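Local coordinates for conserved hypothetical protein (Bacteroides thetaiotaomicron, PDB 2FB6) that is of unknown function but folds as a small single-chain alpha/beta protein built round a five-stranded parallel sheet, at residues L26-Y29 and A30-K34. Residues are numbered along the deposited sequence; the frame is centred on the assembly and turned at random.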
loop_
_atom_site.group_PDB
_atom_site.type_symbol
_atom_site.label_atom_id
_atom_site.label_comp_id
_atom_site.label_asym_id
_atom_site.label_seq_id
_atom_site.Cartn_x
_atom_site.Cartn_y
_atom_site.Cartn_z
ATOM N N LEU A 26 -8.858 -5.337 2.801
ATOM C CA LEU A 26 -7.910 -4.294 2.498
ATOM C C LEU A 26 -8.294 -3.506 1.243
ATOM O O LEU A 26 -8.486 -2.287 1.317
ATOM C CB LEU A 26 -6.516 -4.908 2.357
ATOM C CG LEU A 26 -5.338 -3.952 2.431
ATOM C CD1 LEU A 26 -4.104 -4.722 2.909
ATOM C CD2 LEU A 26 -5.099 -3.307 1.077
ATOM N N ALA A 27 -8.419 -4.189 0.104
ATOM C CA ALA A 27 -8.701 -3.490 -1.151
ATOM C C ALA A 27 -10.095 -2.878 -1.157
ATOM O O ALA A 27 -10.284 -1.744 -1.612
ATOM C CB ALA A 27 -8.511 -4.408 -2.353
HETATM N N MSE A 28 -11.073 -3.612 -0.631
HETATM C CA MSE A 28 -12.430 -3.094 -0.625
HETATM C C MSE A 28 -12.555 -1.822 0.217
HETATM O O MSE A 28 -13.175 -0.827 -0.213
HETATM C CB MSE A 28 -13.411 -4.139 -0.138
HETATM C CG MSE A 28 -14.817 -3.691 -0.328
HETATM SE SE MSE A 28 -15.972 -5.081 0.240
HETATM C CE MSE A 28 -15.918 -4.767 2.193
ATOM N N TYR A 29 -11.944 -1.811 1.398
ATOM C CA TYR A 29 -12.051 -0.614 2.227
ATOM C C TYR A 29 -11.255 0.546 1.618
ATOM O O TYR A 29 -11.730 1.684 1.600
ATOM C CB TYR A 29 -11.600 -0.903 3.650
ATOM C CG TYR A 29 -11.708 0.316 4.542
ATOM C CD1 TYR A 29 -12.951 0.912 4.809
ATOM C CD2 TYR A 29 -10.568 0.873 5.136
ATOM C CE1 TYR A 29 -13.052 2.039 5.642
ATOM C CE2 TYR A 29 -10.667 1.989 5.956
ATOM C CZ TYR A 29 -11.895 2.568 6.204
ATOM O OH TYR A 29 -11.941 3.689 7.015
ATOM N N ALA A 30 -10.069 0.260 1.096
ATOM C CA ALA A 30 -9.240 1.326 0.554
ATOM C C ALA A 30 -9.910 1.964 -0.670
ATOM O O ALA A 30 -10.016 3.213 -0.781
ATOM C CB ALA A 30 -7.855 0.803 0.212
ATOM N N LEU A 31 -10.407 1.119 -1.571
ATOM C CA LEU A 31 -11.042 1.626 -2.798
ATOM C C LEU A 31 -12.291 2.436 -2.503
ATOM O O LEU A 31 -12.485 3.538 -3.050
ATOM C CB LEU A 31 -11.372 0.485 -3.766
ATOM C CG LEU A 31 -10.201 0.020 -4.609
ATOM C CD1 LEU A 31 -10.482 -1.359 -5.175
ATOM C CD2 LEU A 31 -9.963 1.055 -5.727
ATOM N N ASN A 32 -13.151 1.899 -1.641
ATOM C CA ASN A 32 -14.388 2.607 -1.320
ATOM C C ASN A 32 -14.101 3.896 -0.570
ATOM O O ASN A 32 -14.725 4.934 -0.837
ATOM C CB ASN A 32 -15.339 1.708 -0.536
ATOM C CG ASN A 32 -16.150 0.815 -1.449
ATOM O OD1 ASN A 32 -17.248 1.181 -1.853
ATOM N ND2 ASN A 32 -15.600 -0.351 -1.809
ATOM N N SER A 33 -13.149 3.838 0.363
ATOM C CA SER A 33 -12.751 5.033 1.106
ATOM C C SER A 33 -12.299 6.143 0.178
ATOM O O SER A 33 -12.680 7.314 0.376
ATOM C CB SER A 33 -11.620 4.735 2.093
ATOM O OG SER A 33 -12.078 3.969 3.177
ATOM N N LYS A 34 -11.452 5.790 -0.792
ATOM C CA LYS A 34 -10.904 6.781 -1.718
ATOM C C LYS A 34 -11.993 7.315 -2.641
ATOM O O LYS A 34 -12.140 8.527 -2.813
ATOM C CB LYS A 34 -9.753 6.183 -2.537
ATOM C CG LYS A 34 -9.033 7.175 -3.440
ATOM C CD LYS A 34 -8.234 8.201 -2.645
ATOM C CE LYS A 34 -7.649 9.262 -3.567
ATOM N NZ LYS A 34 -6.844 10.271 -2.829
#
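Two carbonyl oxygens on adjacent residues, Met-28 and Tyr-29, each receive a backbone and a side-chain donor from the residue four positions further along the helix. At Tyr-29 O the donors are Ser-33 N, at 2.9 Å, and the hydroxyl Ser-33 OG, at 2.8 Å. They arrive from opposite faces of the carbonyl plane, with OG standing well above that plane. The hydroxyl can turn back on its own helix because chi1 of -71° sets OG beside the backbone N of Ser-33. Met-28 O is shared in the same manner by Asn-32 N, at 3.1 Å, and the side-chain amide Asn-32 ND2, at 2.9 Å. This oxygen lies nearly in the plane of the Asn-32 amide and ND2-H points fairly straight at it (160°), a bond that restrains rotation of the amide. Plain backbone bonds join Ala-30 to Leu-26 and Leu-31 to Ala-27.

Among the side chains, chi1 of -180° places CG of Tyr-29 anti to the backbone N, and the ring, standing out from the helix, turns one face to Ser-33 OG. This oxygen sits 3.2 Å above the ring plane, displaced toward the rim, and comes within 3.3 Å of Tyr-29 CE1. The phenol oxygen is hydrogen-bonded to Trp-39 NE1, which ties the far end of the ring to the loop after the helix. At the more exposed surface, the CG methylene of selenomethionine Met-28 lies 3.7 Å from Asn-32 ND2.

Leu-26 packs on Ile-12 and Trp-14 of strand 9-14, whereas Ala-27 and Leu-31 face helix 58-70. A serine hydroxyl bonded back to the i-4 carbonyl is a familiar feature of alpha-helices, and the Asn-32 amide makes the analogous bond here, in helix 19-36, the crossover of the beta-alpha-beta unit between parallel strands 9-14 and 41-46.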